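Long-range contacts in putative hemin ABC transport system, membrane protein (Burkholderia cenocepacia J2315, PDB 5B57), which probably serves as the membrane-spanning permease subunit of an ABC importer that carries heme across the inner membrane: residues P170-A181 / A295-S303; I308-C318 / T364-L375. All coordinates share one frame; numbering follows the deposited sequence.

Following the chain from the N terminus, contact 1 comes first: residues 170-181 of helix 168-188 are met by residues 295-303 of helix 283-305, closing a mostly helical loop of 113 residues. Helix 283-305 then ends, and after a short break helix 311-323 begins. Contact 2 opens at this break and pairs residues 308-318 with residues 364-375 of helix 360-378, closing a smaller loop of 45 residues. The two loops follow in series and neither nest nor cross. The centres of contact 1 and contact 2 are about 23 Å apart. The contacts lie on opposite sides of the chain's centre, so consecutive helices are tied to different parts of the FecCD helical bundle.

Contact 1 (P170-A181 / A295-S303); sequences PVAAFAGGLAVA and ALAVGALVS
Ser303 supplies the polar link to helix 168-188. Its OG lies 3.0 Å from Pro170 O and 2.8 Å from Gly299 O, one turn back in its own helix; either carbonyl could take the single hydroxyl proton, and the choice is not settled. With OG beside its own backbone N (chi1 -82°), the hydroxyl can reach both. Pro170 adds a CA-H...O contact, its CA 3.4 Å from Ser303 O.

The two segments run antiparallel at 147°, with axes 8.2 Å apart, as membrane-spanning neighbours of the FecCD permease bundle. Phe174 is the knob of a knobs-into-holes fit, in a hole formed by Leu296, Gly299, Ala300 and Ser303. Gly299 has no side chain, and its backbone meets the ring at the edge.

Apolar side-chain contacts complete the interface. Phe174 CZ touches Leu296 CD1 at 3.6 Å, the two side chains crossing at a slant, while CE1 lies 4.0 Å from Ala300 CB. Leu178 divides its branches: CD1 sits over one face of the Phe174 ring, toward its rim, and CD2 meets Ala295 CB at 4.0 Å. Ala181 also packs on Ala295 through its methyl. Cys251 of helix 242-260 touches both Phe174 and Ala300.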
loop_
_atom_site.group_PDB
_atom_site.type_symbol
_atom_site.label_atom_id
_atom_site.label_comp_id
_atom_site.label_asym_id
_atom_site.label_seq_id
_atom_site.Cartn_x
_atom_site.Cartn_y
_atom_site.Cartn_z
ATOM N N PRO A 170 -30.057 19.557 -7.123
ATOM C CA PRO A 170 -29.387 18.381 -7.713
ATOM C C PRO A 170 -28.603 18.686 -8.978
ATOM O O PRO A 170 -27.553 18.074 -9.208
ATOM C CB PRO A 170 -30.548 17.421 -7.997
ATOM C CG PRO A 170 -31.705 18.310 -8.186
ATOM C CD PRO A 170 -31.525 19.407 -7.171
ATOM N N VAL A 171 -29.073 19.615 -9.809
ATOM C CA VAL A 171 -28.353 19.946 -11.039
ATOM C C VAL A 171 -27.014 20.602 -10.721
ATOM O O VAL A 171 -26.012 20.342 -11.395
ATOM C CB VAL A 171 -29.236 20.821 -11.954
ATOM C CG1 VAL A 171 -28.451 21.370 -13.125
ATOM C CG2 VAL A 171 -30.408 20.009 -12.460
ATOM N N ALA A 172 -26.960 21.437 -9.679
ATOM C CA ALA A 172 -25.684 22.032 -9.277
ATOM C C ALA A 172 -24.721 20.966 -8.779
ATOM O O ALA A 172 -23.572 20.912 -9.216
ATOM C CB ALA A 172 -25.902 23.094 -8.201
ATOM N N ALA A 173 -25.179 20.101 -7.862
ATOM C CA ALA A 173 -24.340 19.020 -7.338
ATOM C C ALA A 173 -23.836 18.119 -8.459
ATOM O O ALA A 173 -22.693 17.637 -8.420
ATOM C CB ALA A 173 -25.131 18.207 -6.303
ATOM N N PHE A 174 -24.669 17.904 -9.478
ATOM C CA PHE A 174 -24.286 17.015 -10.557
ATOM C C PHE A 174 -23.226 17.659 -11.441
ATOM O O PHE A 174 -22.284 16.985 -11.875
ATOM C CB PHE A 174 -25.534 16.627 -11.351
ATOM C CG PHE A 174 -25.311 15.505 -12.314
ATOM C CD1 PHE A 174 -24.966 14.243 -11.863
ATOM C CD2 PHE A 174 -25.467 15.703 -13.683
ATOM C CE1 PHE A 174 -24.769 13.192 -12.771
ATOM C CE2 PHE A 174 -25.274 14.644 -14.608
ATOM C CZ PHE A 174 -24.926 13.398 -14.155
ATOM N N ALA A 175 -23.350 18.963 -11.715
ATOM C CA ALA A 175 -22.341 19.636 -12.527
ATOM C C ALA A 175 -21.007 19.702 -11.795
ATOM O O ALA A 175 -19.967 19.338 -12.350
ATOM C CB ALA A 175 -22.806 21.032 -12.903
ATOM N N GLY A 176 -21.020 20.132 -10.537
ATOM C CA GLY A 176 -19.794 20.132 -9.763
ATOM C C GLY A 176 -19.204 18.742 -9.621
ATOM O O GLY A 176 -17.981 18.557 -9.702
ATOM N N GLY A 177 -20.067 17.744 -9.410
ATOM C CA GLY A 177 -19.586 16.380 -9.269
ATOM C C GLY A 177 -18.798 15.941 -10.482
ATOM O O GLY A 177 -17.680 15.434 -10.370
ATOM N N LEU A 178 -19.355 16.174 -11.663
ATOM C CA LEU A 178 -18.674 15.752 -12.870
ATOM C C LEU A 178 -17.474 16.637 -13.170
ATOM O O LEU A 178 -16.429 16.138 -13.607
ATOM C CB LEU A 178 -19.658 15.742 -14.030
ATOM C CG LEU A 178 -20.747 14.721 -13.778
ATOM C CD1 LEU A 178 -21.749 14.815 -14.873
ATOM C CD2 LEU A 178 -20.112 13.358 -13.753
ATOM N N ALA A 179 -17.596 17.948 -12.946
ATOM C CA ALA A 179 -16.489 18.843 -13.268
ATOM C C ALA A 179 -15.248 18.494 -12.453
ATOM O O ALA A 179 -14.140 18.400 -13.002
ATOM C CB ALA A 179 -16.886 20.299 -13.046
ATOM N N VAL A 180 -15.403 18.285 -11.140
ATOM C CA VAL A 180 -14.182 18.027 -10.384
ATOM C C VAL A 180 -13.742 16.577 -10.590
ATOM O O VAL A 180 -12.547 16.280 -10.533
ATOM C CB VAL A 180 -14.307 18.387 -8.888
ATOM C CG1 VAL A 180 -15.175 19.633 -8.652
ATOM C CG2 VAL A 180 -14.820 17.238 -8.126
ATOM N N ALA A 181 -14.679 15.665 -10.877
ATOM C CA ALA A 181 -14.287 14.322 -11.297
ATOM C C ALA A 181 -13.556 14.359 -12.627
ATOM O O ALA A 181 -12.659 13.548 -12.851
ATOM C CB ALA A 181 -15.502 13.411 -11.386
ATOM N N ALA A 295 -18.480 7.992 -12.295
ATOM C CA ALA A 295 -18.714 9.408 -12.007
ATOM C C ALA A 295 -20.147 9.795 -12.334
ATOM O O ALA A 295 -20.785 10.557 -11.601
ATOM C CB ALA A 295 -17.726 10.261 -12.790
ATOM N N LEU A 296 -20.682 9.208 -13.403
ATOM C CA LEU A 296 -22.032 9.491 -13.866
ATOM C C LEU A 296 -23.097 8.927 -12.922
ATOM O O LEU A 296 -24.090 9.615 -12.645
ATOM C CB LEU A 296 -22.179 8.933 -15.278
ATOM C CG LEU A 296 -23.563 9.036 -15.870
ATOM C CD1 LEU A 296 -23.917 10.503 -15.987
ATOM C CD2 LEU A 296 -23.611 8.343 -17.215
ATOM N N ALA A 297 -22.917 7.686 -12.405
ATOM C CA ALA A 297 -23.902 7.120 -11.469
ATOM C C ALA A 297 -23.820 7.721 -10.059
ATOM O O ALA A 297 -24.843 8.121 -9.484
ATOM C CB ALA A 297 -23.753 5.615 -11.371
ATOM N N VAL A 298 -22.625 7.763 -9.468
ATOM C CA VAL A 298 -22.466 8.388 -8.157
ATOM C C VAL A 298 -22.850 9.866 -8.209
ATOM O O VAL A 298 -23.478 10.391 -7.279
ATOM C CB VAL A 298 -21.025 8.189 -7.653
ATOM C CG1 VAL A 298 -20.806 8.921 -6.337
ATOM C CG2 VAL A 298 -20.732 6.721 -7.502
ATOM N N GLY A 299 -22.477 10.567 -9.282
ATOM C CA GLY A 299 -22.798 11.988 -9.344
ATOM C C GLY A 299 -24.293 12.229 -9.345
ATOM O O GLY A 299 -24.787 13.144 -8.688
ATOM N N ALA A 300 -25.034 11.405 -10.083
ATOM C CA ALA A 300 -26.483 11.466 -10.030
ATOM C C ALA A 300 -27.004 11.217 -8.625
ATOM O O ALA A 300 -27.986 11.843 -8.218
ATOM C CB ALA A 300 -27.080 10.453 -11.000
ATOM N N LEU A 301 -26.363 10.331 -7.862
ATOM C CA LEU A 301 -26.950 9.882 -6.597
ATOM C C LEU A 301 -26.675 10.854 -5.462
ATOM O O LEU A 301 -27.584 11.210 -4.704
ATOM C CB LEU A 301 -26.417 8.504 -6.236
ATOM C CG LEU A 301 -27.031 7.465 -7.150
ATOM C CD1 LEU A 301 -26.310 6.114 -7.049
ATOM C CD2 LEU A 301 -28.493 7.369 -6.774
ATOM N N VAL A 302 -25.415 11.256 -5.306
ATOM C CA VAL A 302 -25.071 12.265 -4.318
ATOM C C VAL A 302 -25.896 13.516 -4.549
ATOM O O VAL A 302 -26.189 14.244 -3.602
ATOM C CB VAL A 302 -23.560 12.550 -4.373
ATOM C CG1 VAL A 302 -23.115 13.326 -3.158
ATOM C CG2 VAL A 302 -22.817 11.259 -4.426
ATOM N N SER A 303 -26.323 13.759 -5.798
ATOM C CA SER A 303 -27.043 14.985 -6.140
ATOM C C SER A 303 -28.359 15.097 -5.408
ATOM O O SER A 303 -28.835 16.213 -5.152
ATOM C CB SER A 303 -27.319 15.055 -7.638
ATOM O OG SER A 303 -26.179 15.541 -8.329
#

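Contact 2 (I308-C318 / T364-L375); sequences IGFIGLVAPHC and TALLGAPFFLAL
At the break between helices 283-305 and 311-323, Phe310 occupies the N-cap position of the second helix and packs its side chain against Thr364, Ala365 and Gly368. One flank of the ring approaches the backbone of Gly368, CD1 to CA 3.4 Å, and the other reaches Ala365, CE2 to CB 4.0 Å. The absence of a side chain on Gly368 lets the ring come close to helix 360-378. Beside it, Thr364 points its methyl at two isoleucines: CG2 is 3.4 Å from Ile311 CD1 and also meets Ile308 CG2, each isoleucine crossing the threonine at about a right angle. Its OG1 is turned between the backbone N and carbonyl carbon (chi1 61°) and is hydrogen-bonded to Gly361 O, in its own helix.

The segments then run on as two membrane helices diverging at 49°. Helix 311-318 is kinked at Pro316 and helix 364-375 at Pro370, prolines whose nitrogens have no hydrogen to give to the preceding turn, and the latter again at Leu367. Between these two helices of the FecCD permease fold, Phe371 and Phe372 pack against Val314, His317 and Leu313. Val314 CG2 makes a CH-pi contact over one face of Phe371, 4.0 Å from the ring centroid. His317 CD2 lies at the edge of the Phe371 ring, 3.5 Å from CZ, though the ring pair as a whole is oblique. A hydrogen bond between His317 ND1 and Arg320 NH2 probably fixes the imidazole's rotation, while NE2 lies beside Leu375 CD2. Leu313 CD2 meets the edge of Phe372, 3.4 Å from CZ, and Phe371 lies over one face of that ring through CE2. On the dimer side, Phe310 packs on Ala208 and Phe372 on Ile204, both of the second subunit.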
loop_
_atom_site.group_PDB
_atom_site.type_symbol
_atom_site.label_atom_id
_atom_site.label_comp_id
_atom_site.label_asym_id
_atom_site.label_seq_id
_atom_site.Cartn_x
_atom_site.Cartn_y
_atom_site.Cartn_z
ATOM N N ILE A 308 -23.590 9.591 1.600
ATOM C CA ILE A 308 -23.775 8.272 2.181
ATOM C C ILE A 308 -22.737 7.527 1.393
ATOM O O ILE A 308 -22.763 7.660 0.173
ATOM C CB ILE A 308 -25.193 7.721 1.928
ATOM C CG1 ILE A 308 -26.290 8.738 2.287
ATOM C CG2 ILE A 308 -25.397 6.452 2.684
ATOM C CD1 ILE A 308 -27.311 8.964 1.173
ATOM N N GLY A 309 -21.826 6.757 1.988
ATOM C CA GLY A 309 -21.833 6.311 3.358
ATOM C C GLY A 309 -21.640 4.784 3.411
ATOM O O GLY A 309 -22.599 4.069 3.665
ATOM N N PHE A 310 -20.445 4.269 3.119
ATOM C CA PHE A 310 -20.064 2.865 3.394
ATOM C C PHE A 310 -20.689 1.748 2.561
ATOM O O PHE A 310 -20.169 0.634 2.605
ATOM C CB PHE A 310 -20.330 2.486 4.863
ATOM C CG PHE A 310 -19.412 3.151 5.817
ATOM C CD1 PHE A 310 -18.190 2.570 6.129
ATOM C CD2 PHE A 310 -19.741 4.400 6.370
ATOM C CE1 PHE A 310 -17.308 3.204 6.984
ATOM C CE2 PHE A 310 -18.860 5.048 7.235
ATOM C CZ PHE A 310 -17.638 4.448 7.543
ATOM N N ILE A 311 -21.807 1.968 1.857
ATOM C CA ILE A 311 -22.430 0.843 1.145
ATOM C C ILE A 311 -21.496 0.310 0.063
ATOM O O ILE A 311 -21.272 -0.897 -0.032
ATOM C CB ILE A 311 -23.808 1.222 0.555
ATOM C CG1 ILE A 311 -24.908 1.032 1.581
ATOM C CG2 ILE A 311 -24.199 0.291 -0.625
ATOM C CD1 ILE A 311 -24.895 2.029 2.586
ATOM N N GLY A 312 -20.939 1.197 -0.766
ATOM C CA GLY A 312 -20.084 0.772 -1.870
ATOM C C GLY A 312 -18.815 0.038 -1.448
ATOM O O GLY A 312 -18.132 -0.527 -2.314
ATOM N N LEU A 313 -18.464 0.061 -0.153
ATOM C CA LEU A 313 -17.404 -0.783 0.392
ATOM C C LEU A 313 -17.978 -2.109 0.877
ATOM O O LEU A 313 -17.533 -3.174 0.443
ATOM C CB LEU A 313 -16.690 -0.057 1.531
ATOM C CG LEU A 313 -15.236 0.411 1.406
ATOM C CD1 LEU A 313 -15.032 1.405 0.285
ATOM C CD2 LEU A 313 -14.789 1.047 2.705
ATOM N N VAL A 314 -19.004 -2.046 1.731
ATOM C CA VAL A 314 -19.595 -3.238 2.349
ATOM C C VAL A 314 -20.197 -4.179 1.303
ATOM O O VAL A 314 -19.899 -5.373 1.274
ATOM C CB VAL A 314 -20.662 -2.828 3.384
ATOM C CG1 VAL A 314 -21.443 -4.054 3.854
ATOM C CG2 VAL A 314 -20.032 -2.095 4.547
ATOM N N ALA A 315 -21.106 -3.682 0.484
ATOM C CA ALA A 315 -21.867 -4.616 -0.334
ATOM C C ALA A 315 -20.976 -5.438 -1.256
ATOM O O ALA A 315 -21.034 -6.673 -1.169
ATOM C CB ALA A 315 -22.982 -3.881 -1.076
ATOM N N PRO A 316 -20.102 -4.871 -2.092
ATOM C CA PRO A 316 -19.329 -5.744 -2.993
ATOM C C PRO A 316 -18.366 -6.644 -2.265
ATOM O O PRO A 316 -17.827 -7.570 -2.890
ATOM C CB PRO A 316 -18.590 -4.762 -3.907
ATOM C CG PRO A 316 -18.512 -3.550 -3.150
ATOM C CD PRO A 316 -19.680 -3.470 -2.212
ATOM N N HIS A 317 -18.148 -6.424 -0.968
ATOM C CA HIS A 317 -17.270 -7.291 -0.199
ATOM C C HIS A 317 -17.975 -8.528 0.330
ATOM O O HIS A 317 -17.356 -9.587 0.416
ATOM C CB HIS A 317 -16.649 -6.536 0.973
ATOM C CG HIS A 317 -15.479 -7.247 1.577
ATOM N ND1 HIS A 317 -14.215 -7.213 1.020
ATOM C CD2 HIS A 317 -15.389 -8.051 2.663
ATOM C CE1 HIS A 317 -13.394 -7.943 1.752
ATOM N NE2 HIS A 317 -14.083 -8.467 2.751
ATOM N N CYS A 318 -19.246 -8.447 0.681
ATOM C CA CYS A 318 -19.918 -9.663 1.125
ATOM C C CYS A 318 -20.261 -10.545 -0.060
ATOM O O CYS A 318 -20.109 -11.774 0.008
ATOM C CB CYS A 318 -21.169 -9.320 1.929
ATOM S SG CYS A 318 -20.907 -8.033 3.166
ATOM N N THR A 364 -25.962 4.315 7.784
ATOM C CA THR A 364 -24.998 3.525 7.027
ATOM C C THR A 364 -23.636 3.470 7.715
ATOM O O THR A 364 -22.904 2.496 7.526
ATOM C CB THR A 364 -24.867 4.045 5.603
ATOM O OG1 THR A 364 -24.395 5.396 5.606
ATOM C CG2 THR A 364 -26.187 4.011 4.983
ATOM N N ALA A 365 -23.273 4.486 8.510
ATOM C CA ALA A 365 -22.053 4.382 9.304
ATOM C C ALA A 365 -22.199 3.328 10.382
ATOM O O ALA A 365 -21.203 2.727 10.803
ATOM C CB ALA A 365 -21.693 5.716 9.945
ATOM N N LEU A 366 -23.410 3.087 10.842
ATOM C CA LEU A 366 -23.580 2.042 11.830
ATOM C C LEU A 366 -23.589 0.649 11.211
ATOM O O LEU A 366 -23.656 -0.337 11.954
ATOM C CB LEU A 366 -24.849 2.293 12.632
ATOM C CG LEU A 366 -24.771 3.608 13.397
ATOM C CD1 LEU A 366 -26.145 3.916 13.943
ATOM C CD2 LEU A 366 -23.707 3.521 14.483
ATOM N N LEU A 367 -23.531 0.544 9.877
ATOM C CA LEU A 367 -23.136 -0.691 9.200
ATOM C C LEU A 367 -21.624 -0.762 9.025
ATOM O O LEU A 367 -21.008 -1.790 9.321
ATOM C CB LEU A 367 -23.790 -0.803 7.825
ATOM C CG LEU A 367 -25.237 -1.252 7.755
ATOM C CD1 LEU A 367 -25.858 -0.809 6.455
ATOM C CD2 LEU A 367 -25.266 -2.748 7.851
ATOM N N GLY A 368 -21.026 0.317 8.509
ATOM C CA GLY A 368 -19.590 0.353 8.352
ATOM C C GLY A 368 -18.854 -0.063 9.610
ATOM O O GLY A 368 -17.923 -0.870 9.558
ATOM N N ALA A 369 -19.264 0.466 10.763
ATOM C CA ALA A 369 -18.474 0.213 11.965
ATOM C C ALA A 369 -18.406 -1.285 12.277
ATOM O O ALA A 369 -17.292 -1.840 12.328
ATOM C CB ALA A 369 -19.000 1.067 13.120
ATOM N N PRO A 370 -19.530 -2.014 12.429
ATOM C CA PRO A 370 -19.428 -3.480 12.613
ATOM C C PRO A 370 -18.772 -4.223 11.454
ATOM O O PRO A 370 -18.086 -5.226 11.691
ATOM C CB PRO A 370 -20.891 -3.916 12.779
ATOM C CG PRO A 370 -21.665 -2.854 12.083
ATOM C CD PRO A 370 -20.933 -1.573 12.408
ATOM N N PHE A 371 -18.946 -3.771 10.208
ATOM C CA PHE A 371 -18.263 -4.407 9.085
ATOM C C PHE A 371 -16.750 -4.357 9.240
ATOM O O PHE A 371 -16.059 -5.356 9.014
ATOM C CB PHE A 371 -18.653 -3.747 7.774
ATOM C CG PHE A 371 -17.864 -4.254 6.596
ATOM C CD1 PHE A 371 -18.189 -5.467 6.008
ATOM C CD2 PHE A 371 -16.793 -3.534 6.082
ATOM C CE1 PHE A 371 -17.466 -5.950 4.927
ATOM C CE2 PHE A 371 -16.066 -4.015 5.000
ATOM C CZ PHE A 371 -16.399 -5.220 4.424
ATOM N N PHE A 372 -16.206 -3.182 9.565
ATOM C CA PHE A 372 -14.758 -3.072 9.732
ATOM C C PHE A 372 -14.293 -3.698 11.039
ATOM O O PHE A 372 -13.163 -4.177 11.122
ATOM C CB PHE A 372 -14.319 -1.608 9.643
ATOM C CG PHE A 372 -14.071 -1.146 8.246
ATOM C CD1 PHE A 372 -15.115 -0.698 7.456
ATOM C CD2 PHE A 372 -12.796 -1.190 7.713
ATOM C CE1 PHE A 372 -14.897 -0.294 6.161
ATOM C CE2 PHE A 372 -12.570 -0.784 6.425
ATOM C CZ PHE A 372 -13.631 -0.338 5.643
ATOM N N LEU A 373 -15.139 -3.711 12.067
ATOM C CA LEU A 373 -14.811 -4.468 13.271
ATOM C C LEU A 373 -14.754 -5.965 12.981
ATOM O O LEU A 373 -13.924 -6.671 13.562
ATOM C CB LEU A 373 -15.828 -4.175 14.366
ATOM C CG LEU A 373 -15.294 -3.602 15.671
ATOM C CD1 LEU A 373 -14.317 -2.489 15.368
ATOM C CD2 LEU A 373 -16.484 -3.083 16.474
ATOM N N ALA A 374 -15.631 -6.469 12.093
ATOM C CA ALA A 374 -15.545 -7.860 11.639
ATOM C C ALA A 374 -14.263 -8.142 10.843
ATOM O O ALA A 374 -13.588 -9.153 11.083
ATOM C CB ALA A 374 -16.768 -8.213 10.797
ATOM N N LEU A 375 -13.940 -7.293 9.862
ATOM C CA LEU A 375 -12.649 -7.360 9.181
ATOM C C LEU A 375 -11.493 -7.475 10.168
ATOM O O LEU A 375 -10.656 -8.373 10.050
ATOM C CB LEU A 375 -12.454 -6.131 8.295
ATOM C CG LEU A 375 -13.063 -6.162 6.898
ATOM C CD1 LEU A 375 -12.130 -5.453 5.939
ATOM C CD2 LEU A 375 -13.262 -7.605 6.494
#